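Side-chain contacts in light Chain (Clostridium botulinum, PDB 6BVD), which acts as the zinc-dependent protease of a mosaic botulinum neurotoxin, probably cutting a neuronal SNARE protein and so blocking neurotransmitter release: residues Q107-E112 and H228-V233; I22-P27 and N154-G159. One frame throughout, in Å; residues are numbered along the deposited sequence.

Interaction 1: Q107-E112 and H228-V233; sequences QILLEE and HELIHV. With ACT (acetate ion), chain F.
Leu109 aims its side chain at Leu230, and the CA atoms of this pair, the nearest between the two segments, lie 8.1 Å apart. Its CG lies opposite the backbone N (chi1 174°), which carries the branch outward until CD2 rests 4.2 Å from Leu230 CB, against the root of that side chain. Leu109 also touches Met227, three residues before Leu230 on helix 222-237. In Leu110, the next residue, CB points past Leu230 rather than at it, yet the tip comes nearer: CD2 is 3.8 Å from Leu230 CD1. Leu230 thus serves both neighbours with different atoms, CB for one and a terminal methyl for the other; its CG sits beside the backbone N, and chi2 of 180° extends CD1 toward Leu110. All three leucines are buried.

The helix that carries Leu230 also bears the HExxH signature of this zinc protease family. Whereas Leu230 points at helix 104-115, His228 turns away from it, and His228 and His232 bind the zinc ion together with Glu266. In the plane of the His232 ring, ND1 donates an almost straight hydrogen bond to acetate OXT, 2.8 Å long with an N-H...O angle of 174°, while NE2 faces the metal. The acetate, probably from the crystallisation liquor, is also held by His235 and the backbone N of Ile242.

Farther along, Glu112 has polar partners of its own: OE1 bonds to the hydroxyl of Tyr238, just beyond helix 222-237, and OE2 forms a salt bridge with Lys347 of helix 338-348.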
ATOM      1  N   GLN A 107       8.693  11.428  -1.338  1.00 24.52           N
ATOM      2  CA  GLN A 107       8.508  11.493  -2.791  1.00 25.52           C
ATOM      3  C   GLN A 107       9.554  12.405  -3.404  1.00 24.27           C
ATOM      4  O   GLN A 107      10.142  12.103  -4.454  1.00 25.40           O
ATOM      5  CB  GLN A 107       7.090  11.988  -3.129  1.00 26.51           C
ATOM      6  CG  GLN A 107       6.008  10.978  -2.816  1.00 22.92           C
ATOM      7  CD  GLN A 107       4.598  11.578  -2.817  1.00 29.37           C
ATOM      8  OE1 GLN A 107       4.398  12.742  -3.165  1.00 27.25           O
ATOM      9  NE2 GLN A 107       3.626  10.777  -2.423  1.00 23.56           N
ATOM     10  N   ILE A 108       9.819  13.515  -2.725  1.00 24.36           N
ATOM     11  CA  ILE A 108      10.787  14.492  -3.187  1.00 22.11           C
ATOM     12  C   ILE A 108      12.197  13.846  -3.152  1.00 28.63           C
ATOM     13  O   ILE A 108      12.993  14.010  -4.093  1.00 26.87           O
ATOM     14  CB  ILE A 108      10.762  15.789  -2.322  1.00 36.87           C
ATOM     15  CG1 ILE A 108       9.380  16.441  -2.298  1.00 38.68           C
ATOM     16  CG2 ILE A 108      11.745  16.795  -2.861  1.00 29.95           C
ATOM     17  CD1 ILE A 108       8.913  16.910  -3.620  1.00 38.53           C
ATOM     18  N   LEU A 109      12.509  13.107  -2.082  1.00 23.23           N
ATOM     19  CA  LEU A 109      13.793  12.361  -2.029  1.00 22.48           C
ATOM     20  C   LEU A 109      13.978  11.391  -3.234  1.00 23.00           C
ATOM     21  O   LEU A 109      15.026  11.385  -3.900  1.00 22.45           O
ATOM     22  CB  LEU A 109      13.885  11.559  -0.740  1.00 19.85           C
ATOM     23  CG  LEU A 109      15.107  10.631  -0.627  1.00 21.58           C
ATOM     24  CD1 LEU A 109      16.409  11.426  -0.709  1.00 29.49           C
ATOM     25  CD2 LEU A 109      15.041   9.908   0.708  1.00 21.04           C
ATOM     26  N   LEU A 110      12.953  10.595  -3.521  1.00 22.85           N
ATOM     27  CA  LEU A 110      13.065   9.642  -4.633  1.00 22.18           C
ATOM     28  C   LEU A 110      13.186  10.319  -6.007  1.00 23.56           C
ATOM     29  O   LEU A 110      13.930   9.795  -6.885  1.00 19.39           O
ATOM     30  CB  LEU A 110      11.898   8.673  -4.626  1.00 22.98           C
ATOM     31  CG  LEU A 110      11.857   7.705  -3.436  1.00 26.11           C
ATOM     32  CD1 LEU A 110      10.706   6.662  -3.607  1.00 14.82           C
ATOM     33  CD2 LEU A 110      13.194   7.007  -3.240  1.00 18.49           C
ATOM     34  N   GLU A 111      12.511  11.469  -6.194  1.00 20.99           N
ATOM     35  CA  GLU A 111      12.655  12.276  -7.438  1.00 28.18           C
ATOM     36  C   GLU A 111      14.100  12.782  -7.620  1.00 30.76           C
ATOM     37  O   GLU A 111      14.642  12.816  -8.745  1.00 23.18           O
ATOM     38  CB  GLU A 111      11.684  13.475  -7.448  1.00 31.79           C
ATOM     39  CG  GLU A 111      10.219  13.108  -7.626  1.00 39.53           C
ATOM     40  CD  GLU A 111       9.246  14.199  -7.162  1.00 56.50           C
ATOM     41  OE1 GLU A 111       9.670  15.361  -6.951  1.00 60.82           O
ATOM     42  OE2 GLU A 111       8.040  13.887  -7.000  1.00 56.06           O
ATOM     43  N   GLU A 112      14.748  13.171  -6.519  1.00 17.82           N
ATOM     44  CA  GLU A 112      16.155  13.537  -6.586  1.00 23.91           C
ATOM     45  C   GLU A 112      17.034  12.371  -6.968  1.00 21.97           C
ATOM     46  O   GLU A 112      17.931  12.524  -7.784  1.00 27.25           O
ATOM     47  CB  GLU A 112      16.649  14.108  -5.230  1.00 28.33           C
ATOM     48  CG  GLU A 112      16.117  15.485  -4.947  1.00 35.63           C
ATOM     49  CD  GLU A 112      16.822  16.533  -5.756  1.00 35.62           C
ATOM     50  OE1 GLU A 112      17.929  16.265  -6.232  1.00 35.91           O
ATOM     51  OE2 GLU A 112      16.280  17.623  -5.935  1.00 38.94           O
ATOM     52  N   HIS A 228      18.111   6.952   5.136  1.00 16.05           N
ATOM     53  CA  HIS A 228      19.406   7.390   5.622  1.00 15.42           C
ATOM     54  C   HIS A 228      20.494   7.040   4.573  1.00 17.23           C
ATOM     55  O   HIS A 228      21.262   7.888   4.218  1.00 19.02           O
ATOM     56  CB  HIS A 228      19.696   6.722   6.966  1.00 17.83           C
ATOM     57  CG  HIS A 228      21.010   7.096   7.553  1.00 28.51           C
ATOM     58  ND1 HIS A 228      21.159   8.082   8.512  1.00 30.30           N
ATOM     59  CD2 HIS A 228      22.260   6.654   7.265  1.00 30.40           C
ATOM     60  CE1 HIS A 228      22.442   8.188   8.820  1.00 34.03           C
ATOM     61  NE2 HIS A 228      23.128   7.340   8.081  1.00 24.38           N
ATOM     62  N   GLU A 229      20.481   5.812   4.040  1.00 18.17           N
ATOM     63  CA  GLU A 229      21.459   5.439   2.999  1.00 27.41           C
ATOM     64  C   GLU A 229      21.209   6.236   1.691  1.00 17.87           C
ATOM     65  O   GLU A 229      22.138   6.640   1.015  1.00 21.50           O
ATOM     66  CB  GLU A 229      21.413   3.920   2.726  1.00 21.40           C
ATOM     67  CG  GLU A 229      21.885   3.108   3.918  1.00 28.56           C
ATOM     68  CD  GLU A 229      23.209   3.625   4.528  1.00 24.77           C
ATOM     69  OE1 GLU A 229      24.245   3.663   3.812  1.00 24.64           O
ATOM     70  OE2 GLU A 229      23.253   3.964   5.739  1.00 28.55           O
ATOM     71  N   LEU A 230      19.953   6.483   1.348  1.00 23.63           N
ATOM     72  CA  LEU A 230      19.643   7.275   0.146  1.00 17.37           C
ATOM     73  C   LEU A 230      20.134   8.713   0.258  1.00 17.96           C
ATOM     74  O   LEU A 230      20.450   9.350  -0.742  1.00 20.10           O
ATOM     75  CB  LEU A 230      18.139   7.266  -0.150  1.00 21.59           C
ATOM     76  CG  LEU A 230      17.602   5.960  -0.726  1.00 21.59           C
ATOM     77  CD1 LEU A 230      16.115   6.036  -0.983  1.00 16.14           C
ATOM     78  CD2 LEU A 230      18.391   5.603  -2.022  1.00 17.53           C
ATOM     79  N   ILE A 231      20.244   9.233   1.477  1.00 14.85           N
ATOM     80  CA  ILE A 231      20.790  10.563   1.634  1.00 15.62           C
ATOM     81  C   ILE A 231      22.297  10.591   1.262  1.00 19.01           C
ATOM     82  O   ILE A 231      22.751  11.535   0.607  1.00 20.24           O
ATOM     83  CB  ILE A 231      20.548  11.072   3.056  1.00 19.54           C
ATOM     84  CG1 ILE A 231      19.049  11.274   3.250  1.00 17.93           C
ATOM     85  CG2 ILE A 231      21.342  12.336   3.298  1.00 21.36           C
ATOM     86  CD1 ILE A 231      18.649  11.484   4.746  1.00 22.66           C
ATOM     87  N   HIS A 232      23.042   9.568   1.695  1.00 19.00           N
ATOM     88  CA  HIS A 232      24.446   9.393   1.287  1.00 17.80           C
ATOM     89  C   HIS A 232      24.574   9.262  -0.260  1.00 20.85           C
ATOM     90  O   HIS A 232      25.517   9.773  -0.838  1.00 25.53           O
ATOM     91  CB  HIS A 232      25.066   8.146   1.924  1.00 16.24           C
ATOM     92  CG  HIS A 232      25.326   8.239   3.407  1.00 17.20           C
ATOM     93  ND1 HIS A 232      25.999   9.284   3.991  1.00 24.55           N
ATOM     94  CD2 HIS A 232      25.053   7.370   4.406  1.00 16.77           C
ATOM     95  CE1 HIS A 232      26.105   9.075   5.294  1.00 30.47           C
ATOM     96  NE2 HIS A 232      25.536   7.911   5.567  1.00 23.05           N
ATOM     97  N   VAL A 233      23.677   8.505  -0.883  1.00 27.83           N
ATOM     98  CA  VAL A 233      23.665   8.346  -2.358  1.00 24.29           C
ATOM     99  C   VAL A 233      23.520   9.716  -2.990  1.00 20.76           C
ATOM    100  O   VAL A 233      24.266  10.114  -3.866  1.00 22.18           O
ATOM    101  CB  VAL A 233      22.488   7.453  -2.793  1.00 22.69           C
ATOM    102  CG1 VAL A 233      22.243   7.456  -4.369  1.00 15.05           C
ATOM    103  CG2 VAL A 233      22.631   6.089  -2.239  1.00 17.69           C
TER
HETATM  104  C   ACT F 504      28.366  11.539   2.664  1.00 30.35           C
HETATM  105  O   ACT F 504      28.957  12.527   2.175  1.00 30.69           O
HETATM  106  OXT ACT F 504      27.121  11.548   2.780  1.00 26.97           O
HETATM  107  CH3 ACT F 504      29.155  10.336   3.113  1.00 29.27           C

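Interaction 2: I22-P27 and N154-G159; sequences IYIRPP and NLIIWG
Ile156 sets its CG1 beside the backbone N (chi1 -58°) and continues with chi2 extended at 173°, throwing CD1 straight out toward Ile24; Ile24 answers with CG1 between its own N and carbonyl carbon (chi1 77°), and the two CD1 methyls meet tip to tip at 4.2 Å. The strands that carry them belong to one mixed sheet but are not neighbours in it: strands 36-40 and 45-48 lie between 21-24 and 155-158, and the contact is made by side chains alone. Ile48, from the intervening strand 45-48, touches both Ile24 and Trp158.

Past the strand, two consecutive prolines take the chain across to its partner. Pro27 CD meets the same Ile156 CD1 at 3.9 Å, which places that methyl against both Ile24 and the proline ring. Every residue that touches here is buried, and the contacts are wholly apolar. Tyr52 and Phe36 also meet Trp158 edge-to-face. The side chains of Pro26 and Trp158 cross at about a right angle, with Pro26 CG 3.7 Å from Trp158 CZ2 and 4.0 Å from Trp158 CH2.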
ATOM      1  N   ILE A  22      16.738  -7.196 -16.340  1.00 21.84           N
ATOM      2  CA  ILE A  22      17.828  -7.506 -17.291  1.00 29.77           C
ATOM      3  C   ILE A  22      19.015  -8.060 -16.523  1.00 29.81           C
ATOM      4  O   ILE A  22      19.038  -8.026 -15.301  1.00 26.25           O
ATOM      5  CB  ILE A  22      18.309  -6.279 -18.090  1.00 30.31           C
ATOM      6  CG1 ILE A  22      18.879  -5.243 -17.128  1.00 29.94           C
ATOM      7  CG2 ILE A  22      17.211  -5.655 -18.917  1.00 36.50           C
ATOM      8  CD1 ILE A  22      19.179  -3.954 -17.791  1.00 41.75           C
ATOM      9  N   TYR A  23      19.984  -8.637 -17.236  1.00 24.03           N
ATOM     10  CA  TYR A  23      21.253  -8.994 -16.594  1.00 23.26           C
ATOM     11  C   TYR A  23      22.233  -7.843 -16.647  1.00 28.91           C
ATOM     12  O   TYR A  23      22.405  -7.214 -17.701  1.00 34.83           O
ATOM     13  CB  TYR A  23      21.858 -10.247 -17.237  1.00 19.22           C
ATOM     14  CG  TYR A  23      21.289 -11.509 -16.617  1.00 25.41           C
ATOM     15  CD1 TYR A  23      21.999 -12.227 -15.654  1.00 29.21           C
ATOM     16  CD2 TYR A  23      20.027 -11.963 -16.972  1.00 35.78           C
ATOM     17  CE1 TYR A  23      21.465 -13.369 -15.074  1.00 33.84           C
ATOM     18  CE2 TYR A  23      19.488 -13.096 -16.404  1.00 35.54           C
ATOM     19  CZ  TYR A  23      20.208 -13.800 -15.466  1.00 35.70           C
ATOM     20  OH  TYR A  23      19.650 -14.922 -14.919  1.00 37.80           O
ATOM     21  N   ILE A  24      22.892  -7.519 -15.536  1.00 23.73           N
ATOM     22  CA  ILE A  24      23.820  -6.417 -15.659  1.00 20.69           C
ATOM     23  C   ILE A  24      25.219  -6.816 -15.202  1.00 20.55           C
ATOM     24  O   ILE A  24      25.392  -7.659 -14.332  1.00 20.76           O
ATOM     25  CB  ILE A  24      23.365  -5.167 -14.881  1.00 31.94           C
ATOM     26  CG1 ILE A  24      23.618  -5.317 -13.399  1.00 32.24           C
ATOM     27  CG2 ILE A  24      21.921  -4.873 -15.134  1.00 27.70           C
ATOM     28  CD1 ILE A  24      23.039  -4.141 -12.600  1.00 49.34           C
ATOM     29  N   ARG A  25      26.211  -6.203 -15.821  1.00 20.08           N
ATOM     30  CA  ARG A  25      27.627  -6.410 -15.455  1.00 20.69           C
ATOM     31  C   ARG A  25      28.016  -5.251 -14.568  1.00 22.91           C
ATOM     32  O   ARG A  25      28.256  -4.163 -15.077  1.00 19.92           O
ATOM     33  CB  ARG A  25      28.525  -6.456 -16.699  1.00 16.79           C
ATOM     34  CG  ARG A  25      29.973  -6.898 -16.384  1.00 19.92           C
ATOM     35  CD  ARG A  25      30.864  -6.892 -17.667  1.00 18.99           C
ATOM     36  NE  ARG A  25      31.132  -5.523 -18.132  1.00 24.43           N
ATOM     37  CZ  ARG A  25      31.965  -5.228 -19.122  1.00 26.08           C
ATOM     38  NH1 ARG A  25      32.617  -6.203 -19.716  1.00 26.36           N
ATOM     39  NH2 ARG A  25      32.159  -3.970 -19.496  1.00 28.27           N
ATOM     40  N   PRO A  26      28.037  -5.455 -13.238  1.00 24.21           N
ATOM     41  CA  PRO A  26      28.156  -4.247 -12.406  1.00 27.90           C
ATOM     42  C   PRO A  26      29.601  -3.707 -12.349  1.00 30.27           C
ATOM     43  O   PRO A  26      30.531  -4.386 -12.786  1.00 24.37           O
ATOM     44  CB  PRO A  26      27.599  -4.704 -11.021  1.00 23.47           C
ATOM     45  CG  PRO A  26      27.542  -6.154 -11.038  1.00 26.63           C
ATOM     46  CD  PRO A  26      27.762  -6.669 -12.457  1.00 29.30           C
ATOM     47  N   PRO A  27      29.781  -2.455 -11.877  1.00 23.97           N
ATOM     48  CA  PRO A  27      31.129  -1.879 -11.839  1.00 26.06           C
ATOM     49  C   PRO A  27      32.094  -2.791 -11.076  1.00 24.11           C
ATOM     50  O   PRO A  27      31.682  -3.406 -10.073  1.00 22.95           O
ATOM     51  CB  PRO A  27      30.933  -0.519 -11.130  1.00 23.33           C
ATOM     52  CG  PRO A  27      29.556  -0.548 -10.601  1.00 25.32           C
ATOM     53  CD  PRO A  27      28.757  -1.515 -11.392  1.00 23.40           C
ATOM     54  N   ASN A 154      21.881   5.493 -11.810  1.00 18.68           N
ATOM     55  CA  ASN A 154      22.438   6.273 -10.700  1.00 17.39           C
ATOM     56  C   ASN A 154      22.827   5.403  -9.498  1.00 18.95           C
ATOM     57  O   ASN A 154      23.699   5.776  -8.708  1.00 23.14           O
ATOM     58  CB  ASN A 154      21.405   7.361 -10.235  1.00 16.87           C
ATOM     59  CG  ASN A 154      21.117   8.415 -11.314  1.00 20.29           C
ATOM     60  OD1 ASN A 154      21.865   8.568 -12.316  1.00 19.15           O
ATOM     61  ND2 ASN A 154      20.034   9.182 -11.105  1.00 22.81           N
ATOM     62  N   LEU A 155      22.173   4.269  -9.327  1.00 16.98           N
ATOM     63  CA  LEU A 155      22.299   3.522  -8.078  1.00 19.68           C
ATOM     64  C   LEU A 155      22.048   2.023  -8.255  1.00 19.99           C
ATOM     65  O   LEU A 155      21.104   1.615  -8.911  1.00 18.04           O
ATOM     66  CB  LEU A 155      21.294   4.082  -7.017  1.00 10.54           C
ATOM     67  CG  LEU A 155      21.158   3.255  -5.735  1.00 17.82           C
ATOM     68  CD1 LEU A 155      22.442   3.148  -4.928  1.00 14.28           C
ATOM     69  CD2 LEU A 155      20.007   3.892  -4.837  1.00 19.30           C
ATOM     70  N   ILE A 156      22.904   1.213  -7.646  1.00 15.58           N
ATOM     71  CA  ILE A 156      22.718  -0.220  -7.597  1.00 15.72           C
ATOM     72  C   ILE A 156      22.748  -0.658  -6.143  1.00 18.54           C
ATOM     73  O   ILE A 156      23.735  -0.416  -5.428  1.00 22.15           O
ATOM     74  CB  ILE A 156      23.823  -0.954  -8.388  1.00 19.21           C
ATOM     75  CG1 ILE A 156      23.815  -0.472  -9.849  1.00 19.04           C
ATOM     76  CG2 ILE A 156      23.647  -2.466  -8.244  1.00 18.08           C
ATOM     77  CD1 ILE A 156      24.976  -1.008 -10.663  1.00 24.91           C
ATOM     78  N   ILE A 157      21.676  -1.316  -5.715  1.00 18.76           N
ATOM     79  CA  ILE A 157      21.522  -1.791  -4.340  1.00 20.45           C
ATOM     80  C   ILE A 157      21.729  -3.274  -4.293  1.00 15.85           C
ATOM     81  O   ILE A 157      21.111  -3.981  -5.062  1.00 17.08           O
ATOM     82  CB  ILE A 157      20.109  -1.484  -3.750  1.00 19.10           C
ATOM     83  CG1 ILE A 157      19.786   0.028  -3.827  1.00 16.66           C
ATOM     84  CG2 ILE A 157      20.039  -2.028  -2.271  1.00 16.22           C
ATOM     85  CD1 ILE A 157      18.261   0.395  -3.443  1.00 16.74           C
ATOM     86  N   TRP A 158      22.633  -3.725  -3.423  1.00 16.34           N
ATOM     87  CA  TRP A 158      22.879  -5.139  -3.127  1.00 19.25           C
ATOM     88  C   TRP A 158      22.386  -5.520  -1.725  1.00 23.45           C
ATOM     89  O   TRP A 158      22.222  -4.660  -0.865  1.00 21.69           O
ATOM     90  CB  TRP A 158      24.377  -5.458  -3.149  1.00 21.16           C
ATOM     91  CG  TRP A 158      25.089  -5.187  -4.399  1.00 21.67           C
ATOM     92  CD1 TRP A 158      25.426  -3.979  -4.906  1.00 22.47           C
ATOM     93  CD2 TRP A 158      25.653  -6.174  -5.281  1.00 17.78           C
ATOM     94  NE1 TRP A 158      26.132  -4.149  -6.084  1.00 25.50           N
ATOM     95  CE2 TRP A 158      26.281  -5.483  -6.324  1.00 20.50           C
ATOM     96  CE3 TRP A 158      25.667  -7.561  -5.279  1.00 22.58           C
ATOM     97  CZ2 TRP A 158      26.962  -6.146  -7.370  1.00 21.88           C
ATOM     98  CZ3 TRP A 158      26.301  -8.227  -6.332  1.00 20.42           C
ATOM     99  CH2 TRP A 158      26.920  -7.510  -7.368  1.00 22.52           C
ATOM    100  N   GLY A 159      22.265  -6.821  -1.484  1.00 25.58           N
ATOM    101  CA  GLY A 159      22.084  -7.360  -0.139  1.00 25.30           C
ATOM    102  C   GLY A 159      23.337  -7.160   0.690  1.00 26.13           C
ATOM    103  O   GLY A 159      24.305  -6.610   0.204  1.00 24.83           O
TER

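From the N terminus the chain passes 22-27, then 107-112, then 154-159, where interaction 2 closes a loop of 126 intervening residues. By then interaction 1 is already open, and it closes only at 228-233 after 115 residues, so the two loops cross rather than nest. Interaction 1 joins helix 104-115 to the zinc-binding helix 222-237; interaction 2 draws together separate strands of the mixed sheet. Their centres are about 17 Å apart, but they touch through Leu155: its CD2 lies 3.7 Å from Leu230 CD2 and its CD1 4.0 Å from Val233 CG2. Strand 155-158 therefore packs against the zinc-binding helix through Leu155 while Ile156 and Trp158 serve interaction 2.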